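PDB 4K9Q: benzoylformate Decarboxylase from Polynucleobacter necessarius, which binds thiamine diphosphate and a magnesium ion and probably decarboxylates benzoylformate to benzaldehyde and carbon dioxide. Local coordinates for residues L57-R62 and Y86-P91; S206-S211 and V268-P273; P227-P232 and L245-L250; A234-F239 and Q388-Y393; P364-L369 and R419-V424. All blocks are in the same frame, centred on the assembly; numbering follows the deposited sequence.

Interaction 1: L57-R62 and Y86-P91; sequences LSQSLR and YQNKTP
Ser58 and Thr90 meet by plain van der Waals contact. The methyl CG2 of Thr90 lies 3.2 Å from Ser58 OG and only 3.5 Å from Ser58 CB, a tight fit for two carbons. Thr90 CG2 stands trans to the backbone N, and with chi1 at -52° the same torsion sends OG1 the other way, toward Gln59. The ring of Pro91 adds its CD, 3.6 Å from Ser58 OG. Small serine and threonine suit a place where a helix and a turn come this close.

Gln59 NE2 and Asn88 ND2 sit 3.3 Å apart, but both are donors and form no bond; their amide planes stand nearly perpendicular, at 83°. Both amides, with Thr90 OG1, donate to the carboxylate of Asp55, which probably holds them this close. Ser58 OG is satisfied by the carbonyl of Lys63.

Lys89 has positive phi and closes helix 79-88 with a Schellman motif, which turns the chain so that Thr90 faces helix 47-61 and Pro91 lies beside it. The buried contact thus joins the C-terminal ends of two helices of the N-terminal domain, with helix 403-417 packing on Leu57 and Leu61 and helix 135-147 on Pro91.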
# COMPACT_ATOMS: atom_id res chain seq x y z
N LEU A 57 6.90 5.49 28.42
CA LEU A 57 5.81 5.75 29.36
C LEU A 57 4.72 4.68 29.26
O LEU A 57 4.28 4.14 30.28
CB LEU A 57 5.23 7.14 29.13
CG LEU A 57 4.12 7.56 30.10
CD1 LEU A 57 4.62 7.46 31.55
CD2 LEU A 57 3.67 8.98 29.78
N SER A 58 4.28 4.38 28.04
CA SER A 58 3.24 3.36 27.83
C SER A 58 3.67 1.98 28.37
O SER A 58 2.86 1.24 28.91
CB SER A 58 2.87 3.28 26.35
OG SER A 58 1.98 2.20 26.12
N GLN A 59 4.95 1.64 28.23
CA GLN A 59 5.44 0.36 28.74
C GLN A 59 5.36 0.36 30.26
O GLN A 59 4.97 -0.64 30.87
CB GLN A 59 6.88 0.09 28.28
CG GLN A 59 7.02 -0.22 26.78
CD GLN A 59 8.39 -0.76 26.43
OE1 GLN A 59 9.08 -1.36 27.26
NE2 GLN A 59 8.80 -0.56 25.18
N SER A 60 5.70 1.49 30.86
CA SER A 60 5.68 1.61 32.31
C SER A 60 4.26 1.46 32.85
O SER A 60 4.04 0.76 33.83
CB SER A 60 6.28 2.95 32.75
OG SER A 60 6.24 3.11 34.17
N LEU A 61 3.32 2.12 32.20
CA LEU A 61 1.94 2.20 32.70
C LEU A 61 1.03 1.05 32.26
O LEU A 61 -0.04 0.86 32.83
CB LEU A 61 1.31 3.54 32.32
CG LEU A 61 2.07 4.75 32.86
CD1 LEU A 61 1.38 6.04 32.51
CD2 LEU A 61 2.24 4.63 34.37
N ARG A 62 1.45 0.31 31.23
CA ARG A 62 0.61 -0.72 30.60
C ARG A 62 -0.75 -0.19 30.13
O ARG A 62 -1.80 -0.80 30.36
CB ARG A 62 0.47 -1.95 31.49
CG ARG A 62 1.77 -2.74 31.58
CD ARG A 62 1.67 -3.97 32.46
NE ARG A 62 2.87 -4.80 32.32
CZ ARG A 62 3.97 -4.65 33.06
NH1 ARG A 62 4.03 -3.70 33.98
NH2 ARG A 62 5.01 -5.45 32.86
N TYR A 86 6.15 -0.66 17.27
CA TYR A 86 5.41 -1.79 16.72
C TYR A 86 6.04 -3.11 17.17
O TYR A 86 5.34 -4.02 17.62
CB TYR A 86 5.39 -1.70 15.18
CG TYR A 86 4.53 -2.73 14.51
CD1 TYR A 86 5.06 -3.96 14.14
CD2 TYR A 86 3.19 -2.47 14.22
CE1 TYR A 86 4.28 -4.92 13.50
CE2 TYR A 86 2.39 -3.42 13.59
CZ TYR A 86 2.94 -4.64 13.23
OH TYR A 86 2.16 -5.57 12.60
N GLN A 87 7.36 -3.22 17.06
CA GLN A 87 8.02 -4.47 17.43
C GLN A 87 8.07 -4.69 18.95
O GLN A 87 8.10 -5.82 19.42
CB GLN A 87 9.41 -4.58 16.77
CG GLN A 87 9.29 -4.61 15.24
CD GLN A 87 10.55 -5.05 14.52
OE1 GLN A 87 11.66 -4.77 14.96
NE2 GLN A 87 10.38 -5.75 13.39
N ASN A 88 8.02 -3.59 19.71
CA ASN A 88 7.90 -3.63 21.18
C ASN A 88 6.48 -4.05 21.61
O ASN A 88 6.25 -4.36 22.78
CB ASN A 88 8.15 -2.24 21.78
CG ASN A 88 9.62 -1.87 21.85
OD1 ASN A 88 10.52 -2.71 21.72
ND2 ASN A 88 9.88 -0.58 22.09
N LYS A 89 5.54 -4.01 20.66
CA LYS A 89 4.12 -4.26 20.92
C LYS A 89 3.51 -3.26 21.91
O LYS A 89 2.73 -3.62 22.79
CB LYS A 89 3.89 -5.71 21.37
CG LYS A 89 4.09 -6.69 20.21
CD LYS A 89 3.72 -8.12 20.56
CE LYS A 89 4.76 -8.78 21.46
NZ LYS A 89 4.67 -10.27 21.31
N THR A 90 3.85 -1.98 21.73
CA THR A 90 3.38 -0.94 22.64
C THR A 90 2.14 -0.30 22.04
O THR A 90 2.15 0.11 20.89
CB THR A 90 4.44 0.14 22.82
OG1 THR A 90 5.69 -0.47 23.18
CG2 THR A 90 4.02 1.16 23.88
N PRO A 91 1.07 -0.19 22.84
CA PRO A 91 -0.22 0.31 22.33
C PRO A 91 -0.30 1.84 22.24
O PRO A 91 -1.19 2.44 22.85
CB PRO A 91 -1.22 -0.24 23.35
CG PRO A 91 -0.44 -0.32 24.64
CD PRO A 91 0.97 -0.67 24.23

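Interaction 2: S206-S211 and V268-P273; sequences SDIARS and VVIGAP
Asp207 and Gly271 make the centre of this contact. The backbone N of Asp207 donates to Gly271 O over 3.1 Å at 167°, in the carbonyl plane and on a lone pair. The aspartate side chain lies against the glycine backbone, with Asp207 CB 3.5 Å from Gly271 CA. Its CG stands beside the backbone N, opposite the carbonyl carbon (chi1 -70°), which lays the carboxylate along Gly271. Glycine fits twice over: its phi is positive, and a CB would point at the helix and come too close to Asp207 CB. Ile208 reaches across with CD1 to the carbonyl O of Ile270 at 3.6 Å, and more loosely touches Ile270 CG2.

The second shell fixes the aspartate. Arg210 NH2 meets Asp207 OD1 at 2.9 Å on its anti lone pair, the oxygen lying in the guanidinium plane, a salt bridge within helix 207-210. Asp207 O accepts from Ser211 N. Beyond the segments, Lys89 also pairs with Asp207 OD1, while OD2 accepts from the backbone N of Asp297.

The buried carboxylate is therefore gripped at both oxygens, and two neighbouring cations would be expected to favour its ionised form just where strand 266-270 of the central domain ends.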
# COMPACT_ATOMS: atom_id res chain seq x y z
N SER A 206 10.30 -11.94 25.96
CA SER A 206 9.77 -10.79 26.67
C SER A 206 8.25 -10.66 26.76
O SER A 206 7.77 -9.76 27.44
CB SER A 206 10.39 -9.51 26.12
OG SER A 206 11.80 -9.57 26.32
N ASP A 207 7.49 -11.54 26.11
CA ASP A 207 6.04 -11.56 26.33
C ASP A 207 5.78 -11.78 27.82
O ASP A 207 4.80 -11.28 28.38
CB ASP A 207 5.34 -12.68 25.55
CG ASP A 207 5.31 -12.46 24.04
OD1 ASP A 207 5.79 -11.41 23.55
OD2 ASP A 207 4.79 -13.37 23.34
N ILE A 208 6.68 -12.52 28.46
CA ILE A 208 6.56 -12.81 29.89
C ILE A 208 6.66 -11.51 30.71
O ILE A 208 5.96 -11.34 31.71
CB ILE A 208 7.62 -13.85 30.32
CG1 ILE A 208 7.26 -15.23 29.76
CG2 ILE A 208 7.77 -13.90 31.86
CD1 ILE A 208 8.42 -16.21 29.82
N ALA A 209 7.50 -10.59 30.26
CA ALA A 209 7.65 -9.32 30.95
C ALA A 209 6.38 -8.49 30.79
O ALA A 209 5.81 -8.03 31.78
CB ALA A 209 8.86 -8.56 30.42
N ARG A 210 5.94 -8.31 29.54
CA ARG A 210 4.78 -7.49 29.24
C ARG A 210 3.52 -8.02 29.94
O ARG A 210 2.73 -7.23 30.47
CB ARG A 210 4.55 -7.38 27.72
CG ARG A 210 5.46 -6.38 27.01
CD ARG A 210 5.23 -6.40 25.50
NE ARG A 210 5.72 -7.62 24.87
CZ ARG A 210 6.97 -7.80 24.45
NH1 ARG A 210 7.86 -6.82 24.59
NH2 ARG A 210 7.33 -8.95 23.89
N SER A 211 3.35 -9.34 29.94
CA SER A 211 2.14 -9.96 30.48
C SER A 211 2.19 -10.17 31.99
O SER A 211 1.27 -10.75 32.57
CB SER A 211 1.88 -11.30 29.79
OG SER A 211 2.90 -12.24 30.10
N VAL A 268 11.63 -25.75 24.64
CA VAL A 268 10.35 -25.12 24.93
C VAL A 268 10.52 -23.60 24.98
O VAL A 268 11.10 -23.05 25.93
CB VAL A 268 9.77 -25.63 26.26
CG1 VAL A 268 8.39 -25.02 26.51
CG2 VAL A 268 9.66 -27.16 26.24
N VAL A 269 10.01 -22.91 23.96
CA VAL A 269 10.15 -21.46 23.86
C VAL A 269 8.86 -20.77 24.27
O VAL A 269 7.82 -20.96 23.62
CB VAL A 269 10.50 -21.04 22.42
CG1 VAL A 269 10.77 -19.54 22.34
CG2 VAL A 269 11.70 -21.85 21.90
N ILE A 270 8.91 -19.96 25.32
CA ILE A 270 7.71 -19.27 25.79
C ILE A 270 7.86 -17.75 25.68
O ILE A 270 8.74 -17.16 26.32
CB ILE A 270 7.38 -19.67 27.25
CG1 ILE A 270 7.17 -21.19 27.34
CG2 ILE A 270 6.12 -18.96 27.73
CD1 ILE A 270 6.88 -21.67 28.74
N GLY A 271 7.02 -17.13 24.86
CA GLY A 271 6.95 -15.67 24.80
C GLY A 271 8.01 -15.00 23.93
O GLY A 271 8.40 -13.84 24.17
N ALA A 272 8.45 -15.71 22.90
CA ALA A 272 9.52 -15.22 22.04
C ALA A 272 9.33 -15.64 20.59
O ALA A 272 8.72 -16.67 20.31
CB ALA A 272 10.86 -15.76 22.53
N PRO A 273 9.91 -14.86 19.67
CA PRO A 273 10.11 -15.32 18.29
C PRO A 273 11.01 -16.56 18.27
O PRO A 273 11.82 -16.79 19.17
CB PRO A 273 10.88 -14.16 17.63
CG PRO A 273 10.69 -12.98 18.54
CD PRO A 273 10.53 -13.55 19.91

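Interaction 3: P227-P232 and L245-L250; sequences PVWAAP and LFQGAL
Trp229 is sandwiched between Gln247 of the neighbouring strand and Leu250 just beyond its end. Gln247 CB sits over one face, 3.6 Å from the centroid of the five-membered ring, a CH-pi contact; Leu250 CD2 presses on the opposite face, 3.4 Å from Trp229 CE3. A flat indole suits this slot; an alanine here would probably leave Leu250 and the aliphatic part of Gln247 facing a gap. Gly248 suits backbone angles that would jam a CB against the preceding carbonyl; a CB would also approach Trp229 CZ3. On the face bearing Val228 and Ala230, Phe246 swings its ring toward them, Phe246 CE1 lying 4.2 Å from Ala230 CB.

Val228 N donates to Leu245 O, Gln247 N to Val228 O, Ala230 N to Gly248 O and Leu250 N to Ala230 O, a parallel ladder with one extra residue on the 245-250 side, between the Val228-Phe246 and Ala230-Ala249 pairs. At the polar edge Gln247, bent at chi2 (-62°), curls back so that NE2 reaches Leu245 O at 3.0 Å, from the face of that carbonyl opposite Val228 N; NE2 also bonds Pro335 O.

Strand 246-249 is the outermost, within this chain, of a parallel sheet ordered 3-2-1-4-5-6, the Rossmann-like order of the central domain.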
# COMPACT_ATOMS: atom_id res chain seq x y z
N PRO A 227 16.93 -26.09 32.70
CA PRO A 227 17.70 -24.87 32.48
C PRO A 227 16.86 -23.84 31.72
O PRO A 227 16.09 -24.21 30.83
CB PRO A 227 18.87 -25.34 31.61
CG PRO A 227 18.36 -26.56 30.92
CD PRO A 227 17.46 -27.23 31.93
N VAL A 228 17.02 -22.57 32.07
CA VAL A 228 16.31 -21.50 31.41
C VAL A 228 17.31 -20.57 30.73
O VAL A 228 18.28 -20.14 31.34
CB VAL A 228 15.46 -20.69 32.41
CG1 VAL A 228 14.85 -19.48 31.74
CG2 VAL A 228 14.38 -21.58 33.03
N TRP A 229 17.07 -20.27 29.46
CA TRP A 229 17.86 -19.28 28.74
C TRP A 229 16.94 -18.14 28.33
O TRP A 229 15.78 -18.37 28.03
CB TRP A 229 18.43 -19.87 27.47
CG TRP A 229 19.52 -20.87 27.68
CD1 TRP A 229 19.36 -22.19 27.98
CD2 TRP A 229 20.92 -20.64 27.57
NE1 TRP A 229 20.59 -22.80 28.08
CE2 TRP A 229 21.57 -21.87 27.82
CE3 TRP A 229 21.70 -19.52 27.28
CZ2 TRP A 229 22.95 -22.00 27.81
CZ3 TRP A 229 23.08 -19.65 27.26
CH2 TRP A 229 23.69 -20.88 27.52
N ALA A 230 17.48 -16.93 28.27
CA ALA A 230 16.74 -15.83 27.67
C ALA A 230 16.88 -15.92 26.15
O ALA A 230 17.97 -16.19 25.62
CB ALA A 230 17.25 -14.48 28.18
N ALA A 231 15.78 -15.72 25.43
CA ALA A 231 15.82 -15.68 23.97
C ALA A 231 16.82 -14.63 23.49
O ALA A 231 17.08 -13.66 24.21
CB ALA A 231 14.43 -15.39 23.42
N PRO A 232 17.38 -14.81 22.29
CA PRO A 232 18.31 -13.79 21.76
C PRO A 232 17.61 -12.44 21.65
O PRO A 232 16.43 -12.38 21.26
CB PRO A 232 18.67 -14.31 20.36
CG PRO A 232 17.53 -15.24 20.00
CD PRO A 232 17.12 -15.88 21.30
N LEU A 245 18.54 -21.87 38.05
CA LEU A 245 18.24 -22.51 36.78
C LEU A 245 18.67 -21.67 35.58
O LEU A 245 18.77 -22.18 34.46
CB LEU A 245 16.75 -22.86 36.69
CG LEU A 245 16.22 -23.92 37.65
CD1 LEU A 245 14.73 -24.13 37.44
CD2 LEU A 245 16.97 -25.23 37.45
N PHE A 246 18.93 -20.38 35.80
CA PHE A 246 19.18 -19.48 34.68
C PHE A 246 20.58 -19.64 34.12
O PHE A 246 21.57 -19.55 34.85
CB PHE A 246 18.97 -18.02 35.07
CG PHE A 246 19.11 -17.09 33.91
CD1 PHE A 246 18.13 -17.05 32.92
CD2 PHE A 246 20.21 -16.26 33.80
CE1 PHE A 246 18.26 -16.19 31.85
CE2 PHE A 246 20.34 -15.39 32.73
CZ PHE A 246 19.36 -15.36 31.75
N GLN A 247 20.67 -19.86 32.81
CA GLN A 247 21.95 -20.14 32.16
C GLN A 247 22.60 -18.92 31.53
O GLN A 247 23.82 -18.80 31.50
CB GLN A 247 21.78 -21.25 31.13
CG GLN A 247 21.19 -22.53 31.71
CD GLN A 247 22.06 -23.13 32.80
OE1 GLN A 247 23.21 -23.49 32.54
NE2 GLN A 247 21.53 -23.23 34.01
N GLY A 248 21.78 -18.01 31.01
CA GLY A 248 22.27 -16.79 30.39
C GLY A 248 21.42 -16.42 29.18
O GLY A 248 20.34 -16.98 29.00
N ALA A 249 21.91 -15.50 28.36
CA ALA A 249 21.22 -15.06 27.15
C ALA A 249 21.78 -15.81 25.96
O ALA A 249 23.00 -15.93 25.82
CB ALA A 249 21.42 -13.57 26.96
N LEU A 250 20.91 -16.32 25.10
CA LEU A 250 21.39 -17.04 23.93
C LEU A 250 22.00 -16.09 22.92
O LEU A 250 21.58 -14.93 22.79
CB LEU A 250 20.25 -17.85 23.27
CG LEU A 250 19.76 -19.07 24.05
CD1 LEU A 250 18.42 -19.55 23.48
CD2 LEU A 250 20.81 -20.17 24.02

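Interaction 4: A234-F239 and Q388-Y393; sequences AERTPF and QPDTFY
Asp390 is the first residue along 388-393 to meet the loop, at Arg236. Its OD1 lies 3.0 Å from Arg236 NH2, a salt bridge whose hydrogen bond is weak because the N-H points well off the oxygen, at 122°. The oxygen nevertheless sits at the guanidinium edge, in its plane, with the carboxylate turned obliquely to it. Asp390 OD1 also pairs with Arg62, so one aspartate serves two arginines whose NH2 groups lie close together. A water hydrogen-bonded to Thr237 O makes a further, weak link to Asp390 N.

Next, Phe392 points its side chain into the loop 234-239. Thr237 OG1 touches Phe392 CB at 3.2 Å, and the ring, with CG trans to the backbone N, runs on past Glu235 O, which is 3.7 Å from Phe392 CE2. The apolar ring lies along the loop and also packs on Leu369 of the adjoining strand. Strand 392-393 is the outermost in this chain's C-terminal parallel sheet, and the contact joins that thiamine diphosphate-binding domain to the central one, whose loop follows strand 228-230. The carbonyl O of Phe392 takes a hydrogen bond from a second water, which accepts one from Arg236 NE over 2.9 Å.

The side chain of Tyr393 runs beside that of Arg236, pointing the same way, with the ring 30° from the guanidinium plane; Tyr393 CE2 lies over one face of the guanidinium, 3.4 Å from Arg236 CZ. The bend at chi3 (64°) folds the arginine along the ring, while Gln59 of helix 47-61 touches both residues.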
# COMPACT_ATOMS: atom_id res chain seq x y z
N ALA A 234 16.31 -10.42 23.78
CA ALA A 234 15.14 -10.21 24.61
C ALA A 234 15.19 -8.79 25.18
O ALA A 234 16.06 -8.46 25.97
CB ALA A 234 15.06 -11.24 25.73
N GLU A 235 14.22 -7.98 24.76
CA GLU A 235 14.18 -6.56 25.06
C GLU A 235 13.95 -6.27 26.54
O GLU A 235 14.32 -5.20 27.04
CB GLU A 235 13.09 -5.89 24.22
CG GLU A 235 11.67 -6.45 24.47
CD GLU A 235 11.27 -7.56 23.52
OE1 GLU A 235 12.13 -8.36 23.08
OE2 GLU A 235 10.06 -7.64 23.21
N ARG A 236 13.31 -7.22 27.23
CA ARG A 236 12.99 -7.08 28.65
C ARG A 236 13.17 -8.41 29.36
O ARG A 236 12.77 -9.46 28.85
CB ARG A 236 11.56 -6.57 28.83
CG ARG A 236 11.39 -5.15 28.35
CD ARG A 236 9.96 -4.74 28.35
NE ARG A 236 9.41 -4.74 29.70
CZ ARG A 236 8.17 -4.37 29.98
NH1 ARG A 236 7.38 -3.97 28.99
NH2 ARG A 236 7.72 -4.40 31.23
N THR A 237 13.78 -8.35 30.54
CA THR A 237 14.17 -9.53 31.28
C THR A 237 12.99 -10.48 31.51
O THR A 237 11.97 -10.08 32.07
CB THR A 237 14.75 -9.11 32.65
OG1 THR A 237 15.76 -8.11 32.46
CG2 THR A 237 15.34 -10.32 33.37
N PRO A 238 13.11 -11.74 31.06
CA PRO A 238 11.97 -12.64 31.27
C PRO A 238 12.11 -13.59 32.48
O PRO A 238 11.14 -14.28 32.79
CB PRO A 238 11.95 -13.46 29.98
CG PRO A 238 13.38 -13.53 29.57
CD PRO A 238 14.02 -12.23 30.02
N PHE A 239 13.27 -13.64 33.12
CA PHE A 239 13.51 -14.60 34.19
C PHE A 239 14.60 -14.06 35.13
O PHE A 239 15.56 -13.42 34.67
CB PHE A 239 13.93 -15.94 33.56
CG PHE A 239 13.93 -17.11 34.51
CD1 PHE A 239 15.11 -17.55 35.09
CD2 PHE A 239 12.76 -17.80 34.79
CE1 PHE A 239 15.13 -18.64 35.96
CE2 PHE A 239 12.77 -18.90 35.65
CZ PHE A 239 13.95 -19.32 36.23
N GLN A 388 14.49 -8.75 39.19
CA GLN A 388 13.15 -8.24 39.48
C GLN A 388 12.49 -7.88 38.16
O GLN A 388 13.17 -7.50 37.21
CB GLN A 388 13.20 -7.01 40.39
CG GLN A 388 13.74 -7.26 41.80
CD GLN A 388 12.91 -8.27 42.59
OE1 GLN A 388 11.71 -8.44 42.35
NE2 GLN A 388 13.55 -8.95 43.53
N PRO A 389 11.15 -8.02 38.09
CA PRO A 389 10.41 -7.60 36.89
C PRO A 389 10.45 -6.07 36.73
O PRO A 389 10.80 -5.35 37.67
CB PRO A 389 8.97 -8.06 37.19
CG PRO A 389 8.89 -8.03 38.68
CD PRO A 389 10.25 -8.48 39.16
N ASP A 390 10.10 -5.62 35.52
CA ASP A 390 9.96 -4.20 35.21
C ASP A 390 11.15 -3.37 35.66
O ASP A 390 11.00 -2.28 36.21
CB ASP A 390 8.68 -3.64 35.81
CG ASP A 390 7.43 -4.28 35.24
OD1 ASP A 390 7.53 -4.98 34.20
OD2 ASP A 390 6.34 -4.09 35.82
N THR A 391 12.34 -3.90 35.40
CA THR A 391 13.58 -3.28 35.81
C THR A 391 14.49 -2.99 34.61
O THR A 391 15.00 -1.87 34.48
CB THR A 391 14.28 -4.16 36.88
OG1 THR A 391 13.47 -4.16 38.06
CG2 THR A 391 15.69 -3.66 37.21
N PHE A 392 14.65 -3.97 33.72
CA PHE A 392 15.50 -3.79 32.54
C PHE A 392 14.69 -3.58 31.26
O PHE A 392 13.74 -4.33 30.99
CB PHE A 392 16.45 -4.97 32.34
CG PHE A 392 17.25 -4.90 31.07
CD1 PHE A 392 18.37 -4.09 30.99
CD2 PHE A 392 16.86 -5.62 29.94
CE1 PHE A 392 19.10 -4.00 29.80
CE2 PHE A 392 17.58 -5.54 28.76
CZ PHE A 392 18.71 -4.73 28.69
N TYR A 393 15.09 -2.59 30.47
CA TYR A 393 14.42 -2.30 29.21
C TYR A 393 15.41 -1.94 28.12
O TYR A 393 16.34 -1.14 28.35
CB TYR A 393 13.48 -1.10 29.37
CG TYR A 393 12.36 -1.25 30.37
CD1 TYR A 393 12.60 -1.12 31.74
CD2 TYR A 393 11.06 -1.50 29.95
CE1 TYR A 393 11.55 -1.24 32.66
CE2 TYR A 393 10.02 -1.63 30.85
CZ TYR A 393 10.28 -1.49 32.20
OH TYR A 393 9.25 -1.61 33.11
O HOH W 1 11.13 -4.94 32.02
O HOH W 2 11.27 -7.65 32.93

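Interaction 5: P364-L369 and R419-V424; sequences PKEIVL and RNRPVV
Val368 and Val423 pair as parallel strands, their CA atoms 4.6 Å apart, with Val368 N donating to Pro422 O almost dead straight (2.9 Å, 179°) and Val424 N to Val368 O at 2.8 Å. Proline is tolerated because its N, which has no hydrogen, lies at the end of the ladder, where its CD packs on Glu366 O. The beta-branched side chains of Val368 and Val423 lie side by side and point the same way, CB of Val368 being 3.9 Å from CG2 of Val423. On the other face Leu369 and Val424 meet more loosely, while Ile367 CG2 rests against Pro422 CG.

Arg421 crosses Val368 at about a right angle and puts the centre of its guanidinium face on the methyl: Val368 CG2 is 3.5 Å from Arg421 CZ. The opposite face is covered by the guanidinium of Arg419. Bending at chi3 (-68°) brings NE to Glu414 and NH1 to Asp390 O, and a water joins NH1 to Ile367 O. A leucine in its place would probably leave Glu414 without its charged mate and Asp390 O without this donor.

At the exposed end Glu366 and Arg419 form a salt bridge, Glu366 OE1 to Arg419 NH2 at 3.0 Å, with the nitrogen above the carboxylate plane; a weak bond runs from Arg419 NE to Glu366 OE2 at 3.4 Å. A water links Glu366 OE2 with Arg419 O.

In the C-terminal sheet, strand 368-372 runs between 392-393 and 423-428, with helix 403-417 packing on Val423 and helix 501-513 on Pro422 and Val424.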
# COMPACT_ATOMS: atom_id res chain seq x y z
N PRO A 364 21.76 1.56 43.95
CA PRO A 364 20.78 1.14 44.96
C PRO A 364 20.07 -0.13 44.52
O PRO A 364 20.12 -0.51 43.34
CB PRO A 364 19.81 2.32 45.03
CG PRO A 364 19.97 3.04 43.75
CD PRO A 364 21.40 2.85 43.34
N LYS A 365 19.39 -0.79 45.45
CA LYS A 365 18.69 -2.02 45.13
C LYS A 365 17.63 -1.81 44.05
O LYS A 365 17.47 -2.65 43.17
CB LYS A 365 18.07 -2.63 46.39
N GLU A 366 16.93 -0.68 44.09
CA GLU A 366 15.88 -0.42 43.11
C GLU A 366 16.22 0.67 42.09
O GLU A 366 16.14 1.87 42.39
CB GLU A 366 14.56 -0.11 43.80
CG GLU A 366 13.96 -1.30 44.51
CD GLU A 366 12.45 -1.19 44.63
OE1 GLU A 366 11.80 -2.24 44.76
OE2 GLU A 366 11.93 -0.05 44.58
N ILE A 367 16.59 0.24 40.89
CA ILE A 367 16.80 1.14 39.76
C ILE A 367 16.05 0.59 38.56
O ILE A 367 15.60 -0.56 38.56
CB ILE A 367 18.30 1.29 39.39
CG1 ILE A 367 18.88 -0.04 38.89
CG2 ILE A 367 19.11 1.82 40.56
CD1 ILE A 367 20.27 0.10 38.28
N VAL A 368 15.87 1.43 37.55
CA VAL A 368 15.47 0.96 36.22
C VAL A 368 16.74 1.03 35.39
O VAL A 368 17.48 2.01 35.48
CB VAL A 368 14.37 1.85 35.62
CG1 VAL A 368 14.13 1.47 34.16
CG2 VAL A 368 13.08 1.72 36.43
N LEU A 369 17.01 -0.02 34.62
CA LEU A 369 18.22 -0.07 33.80
C LEU A 369 17.83 -0.12 32.33
O LEU A 369 17.05 -0.98 31.93
CB LEU A 369 19.06 -1.30 34.15
CG LEU A 369 20.39 -1.38 33.38
CD1 LEU A 369 21.31 -0.28 33.83
CD2 LEU A 369 21.05 -2.74 33.58
N ARG A 419 6.65 5.24 42.35
CA ARG A 419 7.75 4.41 42.82
C ARG A 419 9.08 5.17 42.81
O ARG A 419 9.94 4.99 43.68
CB ARG A 419 7.85 3.15 41.97
CG ARG A 419 8.71 2.08 42.58
CD ARG A 419 8.52 0.79 41.83
NE ARG A 419 9.48 -0.21 42.25
CZ ARG A 419 9.64 -1.39 41.65
NH1 ARG A 419 8.89 -1.68 40.60
NH2 ARG A 419 10.55 -2.25 42.08
N ASN A 420 9.25 6.03 41.80
CA ASN A 420 10.37 6.97 41.74
C ASN A 420 11.78 6.37 41.74
O ASN A 420 12.71 6.97 42.29
CB ASN A 420 10.23 8.06 42.80
CG ASN A 420 9.15 9.05 42.43
OD1 ASN A 420 9.28 9.78 41.45
ND2 ASN A 420 8.07 9.08 43.20
N ARG A 421 11.95 5.23 41.09
CA ARG A 421 13.28 4.68 40.90
C ARG A 421 14.06 5.53 39.90
O ARG A 421 13.48 6.02 38.93
CB ARG A 421 13.19 3.25 40.37
CG ARG A 421 12.56 2.26 41.33
CD ARG A 421 12.37 0.91 40.65
NE ARG A 421 11.36 0.99 39.60
CZ ARG A 421 11.12 0.02 38.73
NH1 ARG A 421 11.83 -1.10 38.78
NH2 ARG A 421 10.18 0.16 37.80
N PRO A 422 15.37 5.71 40.12
CA PRO A 422 16.18 6.38 39.10
C PRO A 422 16.30 5.50 37.86
O PRO A 422 16.31 4.27 37.99
CB PRO A 422 17.55 6.53 39.77
CG PRO A 422 17.59 5.47 40.82
CD PRO A 422 16.17 5.32 41.30
N VAL A 423 16.36 6.10 36.67
CA VAL A 423 16.56 5.32 35.45
C VAL A 423 18.01 5.48 35.00
O VAL A 423 18.41 6.56 34.56
CB VAL A 423 15.63 5.78 34.32
CG1 VAL A 423 15.88 4.95 33.05
CG2 VAL A 423 14.16 5.67 34.77
N VAL A 424 18.79 4.41 35.12
CA VAL A 424 20.19 4.45 34.73
C VAL A 424 20.31 3.92 33.31
O VAL A 424 19.86 2.81 33.01
CB VAL A 424 21.03 3.59 35.68
CG1 VAL A 424 22.49 3.58 35.25
CG2 VAL A 424 20.91 4.12 37.11
O HOH W 3 11.78 3.19 44.82
O HOH W 4 14.13 -2.27 40.33

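Interactions 1, 2, 3 and 5 are buried, although interaction 5 opens to solvent at its charged end, and interaction 4 is partly buried. Interactions 3 and 5 are parallel strand pairings in two different sheets, rich in backbone bonds; interaction 1 joins helix ends through amides and hydroxyls, and interaction 2 sets a helix against the end of a strand. Interactions 2 and 3 belong to one central sheet, whereas strand 392-393 of interaction 4 lies next to strand 368-372 of interaction 5 in the C-terminal sheet. Charges join the domains, Lys89 with Asp207 and Arg62 with Asp390, while Arg210 with Glu235 ties interactions 2 and 4 within the central domain.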